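PDB 5V9X: ATP-dependent DNA helicase, which unwinds RNA:DNA hybrids in the 3'-to-5' direction, tracking along single-stranded DNA with energy from ATP hydrolysis. Local coordinates for residues A[104-109]-A[385-390]; A[353-358]-A[366-371]; A[395-400]-A[411-416]. All blocks are in the same frame, centred on the assembly; numbering follows the deposited sequence.

Contact 1: residues A[104-109]-A[385-390]; sequences SPLKAL and LELGID. With ANP (phosphoaminophosphonic acid-adenylate ester), chain C; nucleotides of chain B.
L109 packs against the bare backbone of G388, and L106 meets L387. These two pairs form the tight part of the contact. L109 CD1 lies 3.5 Å from G388 CA and also touches the G388 carbonyl carbon. The L109 side chain gets there with CG anti to the backbone N (chi1 171°). G388 has a positive phi of 77°, and the chain turns sharply here, with I389 N bonded to L387 O. L106 CD1 reaches L387 CD1 at 3.7 Å, the two side chains crossing at about a right angle. P105 CG adds a wider contact to the same methyl of L387. Next to them, A108 CB touches L385 CD2 at 3.6 Å. Across the segments the side chains meet by van der Waals packing.

The looser side is that of E386 and K107. E386 is partly exposed and meets segment 104-109 mainly through its backbone N. K107 is also partly exposed. Its backbone N, not its ammonium group, gives a nearly straight bond of 2.7 Å to OP1 of DG9 of chain B, at the start of the helix, where L106 is the N-cap residue. At the far end of 385-390, D390 is buried at the nucleotide, where its OD2 accepts a bond of 2.6 Å from O3' of the analogue. SPLKAL and LELGID fit helicase motifs Ia and V, so the contact probably joins the two RecA-like motor domains between DNA and nucleotide. Helix 361-372 flanks A108 and K107. Helix 194-197 touches L387, and helix 406-413 lies against E386 and L387.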
loop_
_atom_site.group_PDB
_atom_site.type_symbol
_atom_site.label_atom_id
_atom_site.label_comp_id
_atom_site.label_asym_id
_atom_site.label_seq_id
_atom_site.Cartn_x
_atom_site.Cartn_y
_atom_site.Cartn_z
ATOM N N SER A 104 2.890 -4.438 -13.798
ATOM C CA SER A 104 3.482 -4.497 -12.473
ATOM C C SER A 104 3.293 -3.173 -11.744
ATOM O O SER A 104 3.484 -2.107 -12.339
ATOM C CB SER A 104 4.981 -4.817 -12.545
ATOM O OG SER A 104 5.588 -4.681 -11.269
ATOM N N PRO A 105 2.923 -3.204 -10.461
ATOM C CA PRO A 105 2.810 -1.946 -9.705
ATOM C C PRO A 105 4.152 -1.310 -9.384
ATOM O O PRO A 105 4.188 -0.115 -9.062
ATOM C CB PRO A 105 2.070 -2.365 -8.429
ATOM C CG PRO A 105 2.389 -3.818 -8.271
ATOM C CD PRO A 105 2.527 -4.378 -9.664
ATOM N N LEU A 106 5.250 -2.058 -9.465
ATOM C CA LEU A 106 6.582 -1.553 -9.162
ATOM C C LEU A 106 7.462 -1.610 -10.404
ATOM O O LEU A 106 7.416 -2.585 -11.165
ATOM C CB LEU A 106 7.230 -2.356 -8.029
ATOM C CG LEU A 106 6.597 -2.219 -6.644
ATOM C CD1 LEU A 106 7.206 -3.217 -5.682
ATOM C CD2 LEU A 106 6.770 -0.803 -6.124
ATOM N N LYS A 107 8.266 -0.562 -10.604
ATOM C CA LYS A 107 9.169 -0.526 -11.752
ATOM C C LYS A 107 10.246 -1.600 -11.644
ATOM O O LYS A 107 10.544 -2.293 -12.624
ATOM C CB LYS A 107 9.811 0.856 -11.878
ATOM C CG LYS A 107 8.853 1.959 -12.274
ATOM C CD LYS A 107 9.588 3.260 -12.559
ATOM C CE LYS A 107 10.301 3.782 -11.322
ATOM N NZ LYS A 107 10.919 5.115 -11.565
ATOM N N ALA A 108 10.848 -1.742 -10.459
ATOM C CA ALA A 108 11.916 -2.721 -10.270
ATOM C C ALA A 108 11.463 -4.122 -10.663
ATOM O O ALA A 108 12.189 -4.854 -11.346
ATOM C CB ALA A 108 12.390 -2.700 -8.820
ATOM N N LEU A 109 10.256 -4.508 -10.242
ATOM C CA LEU A 109 9.712 -5.800 -10.647
ATOM C C LEU A 109 9.553 -5.884 -12.162
ATOM O O LEU A 109 9.866 -6.917 -12.767
ATOM C CB LEU A 109 8.370 -6.045 -9.955
ATOM C CG LEU A 109 7.578 -7.258 -10.441
ATOM C CD1 LEU A 109 8.427 -8.514 -10.364
ATOM C CD2 LEU A 109 6.297 -7.426 -9.636
ATOM N N LEU A 385 11.254 -2.384 -3.598
ATOM C CA LEU A 385 11.690 -3.760 -3.810
ATOM C C LEU A 385 10.842 -4.749 -3.019
ATOM O O LEU A 385 11.298 -5.864 -2.738
ATOM C CB LEU A 385 13.165 -3.922 -3.438
ATOM C CG LEU A 385 14.187 -3.025 -4.133
ATOM C CD1 LEU A 385 15.597 -3.429 -3.731
ATOM C CD2 LEU A 385 14.018 -3.088 -5.637
ATOM N N GLU A 386 9.616 -4.365 -2.653
ATOM C CA GLU A 386 8.803 -5.209 -1.785
ATOM C C GLU A 386 8.291 -6.448 -2.507
ATOM O O GLU A 386 8.115 -7.498 -1.880
ATOM C CB GLU A 386 7.631 -4.403 -1.219
ATOM C CG GLU A 386 6.589 -5.238 -0.477
ATOM C CD GLU A 386 5.487 -4.402 0.149
ATOM O OE1 GLU A 386 5.776 -3.278 0.610
ATOM O OE2 GLU A 386 4.330 -4.872 0.181
ATOM N N LEU A 387 8.068 -6.360 -3.813
ATOM C CA LEU A 387 7.281 -7.353 -4.527
ATOM C C LEU A 387 8.061 -7.973 -5.678
ATOM O O LEU A 387 8.849 -7.299 -6.348
ATOM C CB LEU A 387 5.994 -6.724 -5.069
ATOM C CG LEU A 387 5.089 -6.077 -4.022
ATOM C CD1 LEU A 387 4.126 -5.104 -4.679
ATOM C CD2 LEU A 387 4.330 -7.147 -3.255
ATOM N N GLY A 388 7.837 -9.270 -5.886
ATOM C CA GLY A 388 8.121 -9.913 -7.153
ATOM C C GLY A 388 9.556 -10.243 -7.499
ATOM O O GLY A 388 9.802 -11.301 -8.088
ATOM N N ILE A 389 10.504 -9.363 -7.159
ATOM C CA ILE A 389 11.880 -9.524 -7.621
ATOM C C ILE A 389 12.416 -10.887 -7.209
ATOM O O ILE A 389 12.066 -11.423 -6.149
ATOM C CB ILE A 389 12.781 -8.397 -7.088
ATOM C CG1 ILE A 389 12.796 -8.394 -5.558
ATOM C CG2 ILE A 389 12.338 -7.052 -7.640
ATOM C CD1 ILE A 389 13.869 -7.523 -4.962
ATOM N N ASP A 390 13.261 -11.463 -8.062
ATOM C CA ASP A 390 13.801 -12.808 -7.879
ATOM C C ASP A 390 15.325 -12.712 -7.842
ATOM O O ASP A 390 16.012 -13.004 -8.824
ATOM C CB ASP A 390 13.310 -13.735 -8.988
ATOM C CG ASP A 390 13.946 -15.103 -8.920
ATOM O OD1 ASP A 390 13.878 -15.737 -7.845
ATOM O OD2 ASP A 390 14.515 -15.542 -9.942
HETATM P PG ANP C . 6.698 -13.949 -5.829
HETATM O O1G ANP C . 7.529 -13.258 -4.795
HETATM O O2G ANP C . 6.392 -12.957 -7.014
HETATM O O3G ANP C . 5.337 -14.437 -5.183
HETATM P PB ANP C . 6.716 -16.057 -7.621
HETATM O O1B ANP C . 6.281 -15.054 -8.727
HETATM O O2B ANP C . 5.517 -16.729 -7.045
HETATM N N3B ANP C . 7.567 -15.271 -6.416
HETATM P PA ANP C . 8.762 -16.709 -9.282
HETATM O O1A ANP C . 9.402 -15.406 -8.970
HETATM O O2A ANP C . 8.071 -16.746 -10.644
HETATM O O3A ANP C . 7.648 -17.134 -8.238
HETATM O "O5'" ANP C . 9.832 -17.869 -9.178
HETATM C "C5'" ANP C . 10.696 -18.152 -8.026
HETATM C "C4'" ANP C . 12.017 -18.685 -8.523
HETATM O "O4'" ANP C . 11.906 -20.095 -8.850
HETATM C "C3'" ANP C . 12.495 -18.023 -9.808
HETATM O "O3'" ANP C . 13.909 -18.115 -9.883
HETATM C "C2'" ANP C . 11.866 -18.908 -10.884
HETATM O "O2'" ANP C . 12.349 -18.637 -12.210
HETATM C "C1'" ANP C . 12.069 -20.287 -10.249
HETATM N N9 ANP C . 11.129 -21.333 -10.666
HETATM C C8 ANP C . 9.971 -21.205 -11.388
HETATM N N7 ANP C . 9.334 -22.336 -11.583
HETATM C C5 ANP C . 10.136 -23.276 -10.956
HETATM C C6 ANP C . 10.018 -24.670 -10.801
HETATM N N6 ANP C . 9.003 -25.386 -11.287
HETATM N N1 ANP C . 10.996 -25.311 -10.117
HETATM C C2 ANP C . 12.013 -24.596 -9.626
HETATM N N3 ANP C . 12.229 -23.281 -9.711
HETATM C C4 ANP C . 11.247 -22.674 -10.389
ATOM P P DG B 9 7.699 2.662 -8.140
ATOM O OP1 DG B 9 8.199 1.412 -8.755
ATOM O OP2 DG B 9 8.650 3.635 -7.553
ATOM O "O5'" DG B 9 6.803 3.432 -9.206
ATOM C "C5'" DG B 9 5.617 2.824 -9.697
ATOM C "C4'" DG B 9 4.817 3.801 -10.534
ATOM O "O4'" DG B 9 4.223 4.803 -9.670
ATOM C "C3'" DG B 9 5.624 4.559 -11.583
ATOM O "O3'" DG B 9 4.877 4.662 -12.782
ATOM C "C2'" DG B 9 5.854 5.925 -10.938
ATOM C "C1'" DG B 9 4.603 6.096 -10.087
ATOM N N9 DG B 9 4.822 6.906 -8.893
ATOM C C8 DG B 9 5.707 6.649 -7.875
ATOM N N7 DG B 9 5.684 7.546 -6.930
ATOM C C5 DG B 9 4.721 8.454 -7.344
ATOM C C6 DG B 9 4.262 9.636 -6.721
ATOM O O6 DG B 9 4.630 10.130 -5.647
ATOM N N1 DG B 9 3.274 10.266 -7.474
ATOM C C2 DG B 9 2.791 9.807 -8.678
ATOM N N2 DG B 9 1.835 10.552 -9.257
ATOM N N3 DG B 9 3.214 8.697 -9.273
ATOM C C4 DG B 9 4.178 8.075 -8.550
#

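Contact 2: residues A[353-358]-A[366-371]; sequences RAHHGS and QVEDDL. With nucleotides of chain B.
R353 and D370 form a salt bridge, with NH2 of R353 2.6 Å from OD2 of D370. The hydrogen bond within it is weak, with an N-H...O angle of 125°. The carboxylate oxygen sits at the edge of the guanidinium. The R353 chain bends at chi3 (-76°), which brings the group alongside the helix.

A second polar pair joins H355 and E368. H355 NE2 donates to E368 OE2 over 3.0 Å. The bond uses the anti lone pair of OE2, and this oxygen lies 17° out of the ring plane. Histidine ND1 is held by S384, so both ring nitrogens have partners. E368 OE2 also bonds a glycerol, probably from the crystallisation liquor.

Between the two polar pairs comes van der Waals packing by V367. Its CG2 lies over one face of the R353 guanidinium, 3.7 Å from NH1. The same methyl is 3.7 Å from A354 O. CG1 meets H355 CD2 at 4.0 Å.

The DNA is bound just past the strand. G357 N donates to OP1 of DT8 of chain B over 2.6 Å. Nearby, S358 N bonds H356 ND1.

This is the start of a beta-alpha-beta unit. Helix 361-372 packs on strand 352-355, the edge strand of the parallel sheet of the helicase C-terminal (RecA-like) domain, and leads to strand 378-381. The chemistry is that of charged and polar groups on both sides of a valine. E368 probably polarises the H355 ring, and the two grips on histidine nitrogens should fix its rotation.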
loop_
_atom_site.group_PDB
_atom_site.type_symbol
_atom_site.label_atom_id
_atom_site.label_comp_id
_atom_site.label_asym_id
_atom_site.label_seq_id
_atom_site.Cartn_x
_atom_site.Cartn_y
_atom_site.Cartn_z
ATOM N N ARG A 353 23.937 0.086 -0.304
ATOM C CA ARG A 353 23.524 1.156 -1.200
ATOM C C ARG A 353 22.008 1.287 -1.148
ATOM O O ARG A 353 21.294 0.324 -0.849
ATOM C CB ARG A 353 24.000 0.916 -2.637
ATOM C CG ARG A 353 25.410 1.416 -2.908
ATOM C CD ARG A 353 25.689 1.495 -4.394
ATOM N NE ARG A 353 25.922 0.178 -4.978
ATOM C CZ ARG A 353 25.786 -0.095 -6.271
ATOM N NH1 ARG A 353 25.404 0.856 -7.114
ATOM N NH2 ARG A 353 26.022 -1.320 -6.721
ATOM N N ALA A 354 21.526 2.490 -1.446
ATOM C CA ALA A 354 20.112 2.808 -1.319
ATOM C C ALA A 354 19.349 2.492 -2.601
ATOM O O ALA A 354 19.889 2.563 -3.709
ATOM C CB ALA A 354 19.928 4.283 -0.963
ATOM N N HIS A 355 18.075 2.140 -2.435
ATOM C CA HIS A 355 17.149 1.982 -3.550
ATOM C C HIS A 355 15.788 2.498 -3.113
ATOM O O HIS A 355 15.192 1.954 -2.179
ATOM C CB HIS A 355 17.044 0.520 -4.002
ATOM C CG HIS A 355 16.388 0.348 -5.337
ATOM N ND1 HIS A 355 15.018 0.337 -5.499
ATOM C CD2 HIS A 355 16.913 0.187 -6.575
ATOM C CE1 HIS A 355 14.729 0.173 -6.778
ATOM N NE2 HIS A 355 15.861 0.079 -7.452
ATOM N N HIS A 356 15.306 3.546 -3.773
ATOM C CA HIS A 356 13.969 4.078 -3.526
ATOM C C HIS A 356 13.613 5.019 -4.674
ATOM O O HIS A 356 14.409 5.240 -5.592
ATOM C CB HIS A 356 13.876 4.776 -2.166
ATOM C CG HIS A 356 14.886 5.861 -1.964
ATOM N ND1 HIS A 356 14.726 7.133 -2.470
ATOM C CD2 HIS A 356 16.063 5.867 -1.296
ATOM C CE1 HIS A 356 15.763 7.875 -2.126
ATOM N NE2 HIS A 356 16.590 7.131 -1.412
ATOM N N GLY A 357 12.402 5.578 -4.602
ATOM C CA GLY A 357 11.874 6.353 -5.713
ATOM C C GLY A 357 12.687 7.587 -6.055
ATOM O O GLY A 357 12.732 7.998 -7.218
ATOM N N SER A 358 13.333 8.196 -5.062
ATOM C CA SER A 358 14.098 9.413 -5.310
ATOM C C SER A 358 15.515 9.141 -5.803
ATOM O O SER A 358 16.216 10.088 -6.173
ATOM C CB SER A 358 14.143 10.270 -4.045
ATOM O OG SER A 358 12.857 10.788 -3.745
ATOM N N GLN A 366 22.005 0.164 -11.460
ATOM C CA GLN A 366 23.229 -0.483 -10.999
ATOM C C GLN A 366 23.012 -1.234 -9.692
ATOM O O GLN A 366 23.663 -2.259 -9.452
ATOM C CB GLN A 366 24.347 0.548 -10.839
ATOM C CG GLN A 366 24.740 1.254 -12.129
ATOM C CD GLN A 366 25.342 0.316 -13.162
ATOM O OE1 GLN A 366 25.758 -0.801 -12.844
ATOM N NE2 GLN A 366 25.395 0.771 -14.411
ATOM N N VAL A 367 22.110 -0.745 -8.838
ATOM C CA VAL A 367 21.823 -1.437 -7.585
ATOM C C VAL A 367 21.113 -2.758 -7.855
ATOM O O VAL A 367 21.429 -3.784 -7.243
ATOM C CB VAL A 367 21.006 -0.525 -6.652
ATOM C CG1 VAL A 367 20.456 -1.314 -5.476
ATOM C CG2 VAL A 367 21.865 0.628 -6.156
ATOM N N GLU A 368 20.151 -2.758 -8.782
ATOM C CA GLU A 368 19.456 -3.994 -9.128
ATOM C C GLU A 368 20.389 -4.984 -9.812
ATOM O O GLU A 368 20.311 -6.192 -9.563
ATOM C CB GLU A 368 18.257 -3.688 -10.026
ATOM C CG GLU A 368 17.205 -2.799 -9.390
ATOM C CD GLU A 368 16.229 -2.235 -10.405
ATOM O OE1 GLU A 368 16.004 -2.886 -11.447
ATOM O OE2 GLU A 368 15.695 -1.133 -10.162
ATOM N N ASP A 369 21.277 -4.494 -10.681
ATOM C CA ASP A 369 22.178 -5.390 -11.400
ATOM C C ASP A 369 23.199 -6.013 -10.455
ATOM O O ASP A 369 23.430 -7.228 -10.492
ATOM C CB ASP A 369 22.872 -4.635 -12.534
ATOM C CG ASP A 369 23.521 -5.566 -13.546
ATOM O OD1 ASP A 369 24.366 -6.398 -13.149
ATOM O OD2 ASP A 369 23.179 -5.468 -14.745
ATOM N N ASP A 370 23.822 -5.197 -9.600
ATOM C CA ASP A 370 24.794 -5.726 -8.650
ATOM C C ASP A 370 24.144 -6.597 -7.582
ATOM O O ASP A 370 24.821 -7.451 -7.000
ATOM C CB ASP A 370 25.573 -4.582 -8.000
ATOM C CG ASP A 370 26.502 -3.888 -8.973
ATOM O OD1 ASP A 370 26.786 -4.472 -10.040
ATOM O OD2 ASP A 370 26.950 -2.760 -8.673
ATOM N N LEU A 371 22.852 -6.398 -7.311
ATOM C CA LEU A 371 22.130 -7.297 -6.420
ATOM C C LEU A 371 21.788 -8.606 -7.119
ATOM O O LEU A 371 21.878 -9.681 -6.513
ATOM C CB LEU A 371 20.857 -6.622 -5.910
ATOM C CG LEU A 371 19.999 -7.385 -4.899
ATOM C CD1 LEU A 371 20.775 -7.629 -3.617
ATOM C CD2 LEU A 371 18.717 -6.622 -4.614
ATOM P P DT B 8 9.147 4.959 -3.110
ATOM O OP1 DT B 8 10.468 4.355 -3.380
ATOM O OP2 DT B 8 8.986 6.427 -3.194
ATOM O "O5'" DT B 8 8.062 4.287 -4.072
ATOM C "C5'" DT B 8 7.787 2.894 -3.970
ATOM C "C4'" DT B 8 6.463 2.554 -4.632
ATOM O "O4'" DT B 8 5.374 3.054 -3.838
ATOM C "C3'" DT B 8 6.261 3.173 -6.007
ATOM O "O3'" DT B 8 6.648 2.242 -7.001
ATOM C "C2'" DT B 8 4.747 3.471 -6.069
ATOM C "C1'" DT B 8 4.242 3.145 -4.659
ATOM N N1 DT B 8 3.329 4.179 -4.091
ATOM C C2 DT B 8 2.012 3.856 -3.858
ATOM O O2 DT B 8 1.544 2.758 -4.092
ATOM N N3 DT B 8 1.259 4.873 -3.335
ATOM C C4 DT B 8 1.681 6.155 -3.030
ATOM O O4 DT B 8 0.925 7.001 -2.561
ATOM C C5 DT B 8 3.073 6.426 -3.299
ATOM C C7 DT B 8 3.647 7.780 -3.008
ATOM C C6 DT B 8 3.820 5.437 -3.811
#

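Contact 3: residues A[395-400]-A[411-416]. With ANP (phosphoaminophosphonic acid-adenylate ester), chain C.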
loop_
_atom_site.group_PDB
_atom_site.type_symbol
_atom_site.label_atom_id
_atom_site.label_comp_id
_atom_site.label_asym_id
_atom_site.label_seq_id
_atom_site.Cartn_x
_atom_site.Cartn_y
_atom_site.Cartn_z
ATOM N N ASP A 395 19.736 -14.069 0.805
ATOM C CA ASP A 395 19.340 -15.071 1.790
ATOM C C ASP A 395 19.025 -14.443 3.144
ATOM O O ASP A 395 19.064 -15.132 4.169
ATOM C CB ASP A 395 20.412 -16.156 1.931
ATOM C CG ASP A 395 21.779 -15.602 2.305
ATOM O OD1 ASP A 395 21.961 -14.368 2.286
ATOM O OD2 ASP A 395 22.676 -16.414 2.619
ATOM N N LEU A 396 18.705 -13.149 3.166
ATOM C CA LEU A 396 18.312 -12.470 4.395
ATOM C C LEU A 396 17.544 -11.207 4.038
ATOM O O LEU A 396 17.973 -10.445 3.166
ATOM C CB LEU A 396 19.533 -12.116 5.253
ATOM C CG LEU A 396 19.234 -11.409 6.579
ATOM C CD1 LEU A 396 18.698 -12.393 7.608
ATOM C CD2 LEU A 396 20.462 -10.684 7.111
ATOM N N VAL A 397 16.411 -10.997 4.702
ATOM C CA VAL A 397 15.693 -9.728 4.669
ATOM C C VAL A 397 15.589 -9.218 6.098
ATOM O O VAL A 397 15.185 -9.960 7.000
ATOM C CB VAL A 397 14.294 -9.863 4.037
ATOM C CG1 VAL A 397 13.475 -8.606 4.299
ATOM C CG2 VAL A 397 14.404 -10.119 2.542
ATOM N N ILE A 398 15.967 -7.962 6.305
ATOM C CA ILE A 398 15.850 -7.306 7.599
ATOM C C ILE A 398 14.790 -6.221 7.482
ATOM O O ILE A 398 14.822 -5.411 6.547
ATOM C CB ILE A 398 17.193 -6.721 8.063
ATOM C CG1 ILE A 398 18.232 -7.831 8.227
ATOM C CG2 ILE A 398 17.014 -5.963 9.363
ATOM C CD1 ILE A 398 19.594 -7.326 8.646
ATOM N N GLN A 399 13.849 -6.211 8.422
ATOM C CA GLN A 399 12.773 -5.228 8.457
ATOM C C GLN A 399 12.993 -4.324 9.662
ATOM O O GLN A 399 12.912 -4.778 10.808
ATOM C CB GLN A 399 11.408 -5.909 8.524
ATOM C CG GLN A 399 10.245 -4.949 8.720
ATOM C CD GLN A 399 10.093 -3.978 7.568
ATOM O OE1 GLN A 399 10.233 -4.356 6.405
ATOM N NE2 GLN A 399 9.813 -2.718 7.884
ATOM N N VAL A 400 13.280 -3.053 9.402
ATOM C CA VAL A 400 13.441 -2.057 10.456
ATOM C C VAL A 400 12.074 -1.448 10.736
ATOM O O VAL A 400 11.416 -0.947 9.819
ATOM C CB VAL A 400 14.462 -0.982 10.055
ATOM C CG1 VAL A 400 14.247 0.294 10.854
ATOM C CG2 VAL A 400 15.875 -1.502 10.271
ATOM N N GLN A 411 5.468 -10.313 1.970
ATOM C CA GLN A 411 6.033 -10.030 0.656
ATOM C C GLN A 411 7.495 -9.610 0.756
ATOM O O GLN A 411 8.325 -10.041 -0.053
ATOM C CB GLN A 411 5.207 -8.951 -0.045
ATOM C CG GLN A 411 3.818 -9.409 -0.468
ATOM C CD GLN A 411 3.844 -10.346 -1.665
ATOM O OE1 GLN A 411 4.912 -10.697 -2.178
ATOM N NE2 GLN A 411 2.665 -10.755 -2.120
ATOM N N ARG A 412 7.828 -8.785 1.750
ATOM C CA ARG A 412 9.199 -8.310 1.903
ATOM C C ARG A 412 10.141 -9.454 2.260
ATOM O O ARG A 412 11.154 -9.675 1.588
ATOM C CB ARG A 412 9.253 -7.202 2.958
ATOM C CG ARG A 412 8.619 -5.898 2.500
ATOM C CD ARG A 412 8.769 -4.795 3.531
ATOM N NE ARG A 412 8.005 -3.608 3.158
ATOM C CZ ARG A 412 7.985 -2.478 3.856
ATOM N NH1 ARG A 412 8.694 -2.371 4.971
ATOM N NH2 ARG A 412 7.256 -1.452 3.437
ATOM N N VAL A 413 9.821 -10.197 3.324
ATOM C CA VAL A 413 10.662 -11.324 3.721
ATOM C C VAL A 413 10.740 -12.358 2.605
ATOM O O VAL A 413 11.743 -13.071 2.476
ATOM C CB VAL A 413 10.140 -11.939 5.037
ATOM C CG1 VAL A 413 10.911 -13.205 5.396
ATOM C CG2 VAL A 413 10.236 -10.923 6.170
ATOM N N GLY A 414 9.707 -12.435 1.764
ATOM C CA GLY A 414 9.712 -13.365 0.648
ATOM C C GLY A 414 10.842 -13.151 -0.340
ATOM O O GLY A 414 11.180 -14.078 -1.084
ATOM N N ARG A 415 11.434 -11.952 -0.370
ATOM C CA ARG A 415 12.556 -11.702 -1.271
ATOM C C ARG A 415 13.734 -12.618 -0.963
ATOM O O ARG A 415 14.500 -12.969 -1.868
ATOM C CB ARG A 415 13.004 -10.241 -1.189
ATOM C CG ARG A 415 11.933 -9.198 -1.498
ATOM C CD ARG A 415 11.106 -9.574 -2.709
ATOM N NE ARG A 415 9.878 -10.260 -2.324
ATOM C CZ ARG A 415 9.188 -11.060 -3.127
ATOM N NH1 ARG A 415 9.610 -11.286 -4.362
ATOM N NH2 ARG A 415 8.079 -11.639 -2.690
ATOM N N ALA A 416 13.898 -13.006 0.297
ATOM C CA ALA A 416 14.958 -13.926 0.676
ATOM C C ALA A 416 14.553 -15.365 0.374
ATOM O O ALA A 416 13.374 -15.726 0.430
ATOM C CB ALA A 416 15.297 -13.774 2.160
HETATM P PG ANP C . 6.698 -13.949 -5.829
HETATM O O1G ANP C . 7.529 -13.258 -4.795
HETATM O O2G ANP C . 6.392 -12.957 -7.014
HETATM O O3G ANP C . 5.337 -14.437 -5.183
HETATM P PB ANP C . 6.716 -16.057 -7.621
HETATM O O1B ANP C . 6.281 -15.054 -8.727
HETATM O O2B ANP C . 5.517 -16.729 -7.045
HETATM N N3B ANP C . 7.567 -15.271 -6.416
HETATM P PA ANP C . 8.762 -16.709 -9.282
HETATM O O1A ANP C . 9.402 -15.406 -8.970
HETATM O O2A ANP C . 8.071 -16.746 -10.644
HETATM O O3A ANP C . 7.648 -17.134 -8.238
HETATM O "O5'" ANP C . 9.832 -17.869 -9.178
HETATM C "C5'" ANP C . 10.696 -18.152 -8.026
HETATM C "C4'" ANP C . 12.017 -18.685 -8.523
HETATM O "O4'" ANP C . 11.906 -20.095 -8.850
HETATM C "C3'" ANP C . 12.495 -18.023 -9.808
HETATM O "O3'" ANP C . 13.909 -18.115 -9.883
HETATM C "C2'" ANP C . 11.866 -18.908 -10.884
HETATM O "O2'" ANP C . 12.349 -18.637 -12.210
HETATM C "C1'" ANP C . 12.069 -20.287 -10.249
HETATM N N9 ANP C . 11.129 -21.333 -10.666
HETATM C C8 ANP C . 9.971 -21.205 -11.388
HETATM N N7 ANP C . 9.334 -22.336 -11.583
HETATM C C5 ANP C . 10.136 -23.276 -10.956
HETATM C C6 ANP C . 10.018 -24.670 -10.801
HETATM N N6 ANP C . 9.003 -25.386 -11.287
HETATM N N1 ANP C . 10.996 -25.311 -10.117
HETATM C C2 ANP C . 12.013 -24.596 -9.626
HETATM N N3 ANP C . 12.229 -23.281 -9.711
HETATM C C4 ANP C . 11.247 -22.674 -10.389
#
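V397 packs against R412, V413 and A416. Its CG2 lies 3.4 Å from R412 O and 3.8 Å from A416 CB. The other methyl, CG1, faces V413 at a wider spacing. V397 CG1 is anti to the backbone N (chi1 168°), which sets CG2 among R412 O, R415 CB and A416. The methyl of A416 also packs 3.6 Å from the backbone N of L396. A type I turn runs from V413 to A416.

The polar link across the segments joins Q399 and R412. R412 NH1 donates to Q399 OE1 over 2.9 Å with an angle of 163°. The oxygen lies in the guanidinium plane, at its edge, while the donor is tilted from the amide plane. N298 OD1 accepts from R412 NH1 and from Q399 NE2, which ties the pair together. E386 makes a long, weak ion pair with R412 NE.

The segments belong to the beta-alpha-beta unit of strand 394-400, helix 406-413 and strand 424-429. The run from Q411 through R412 and R415 to H418 fits helicase motif VI, which reaches across to the nucleotide.

R415 makes the ligand bonds. NH1 and NH2 both donate to O1G of the analogue's gamma phosphate, NH2 at 2.7 Å. This is consistent with an arginine finger. NE and NH2 grip Q411 O side-on, with NE 2.8 Å from that oxygen. Bends at chi2 and chi3 fold the chain back to Q411 O. Q411 O and O1G both lie at its edge, which should hold the guanidinium in its plane. H418 also bonds the analogue, as do K75 and T76.

From the N terminus, the chain first passes 104-109, after strand 100-103 of the first parallel sheet. It returns at 385-390, where contact 1 closes a loop of 275 residues and ties the DEAD/DEAH-box part to the helicase C-terminal part. Contact 2 is nested inside that loop and closes a short one of seven residues. Contact 3 follows in series, closing a loop of ten residues. Contacts 2 and 3 do not touch, but both dock a helix on the second parallel sheet. Contact 1 meets both: L385 and A108 pack on H355, and I389 O lies beside R415. Contacts 1 and 3 share the nucleotide analogue, while contacts 1 and 2 hold neighbouring DNA phosphates.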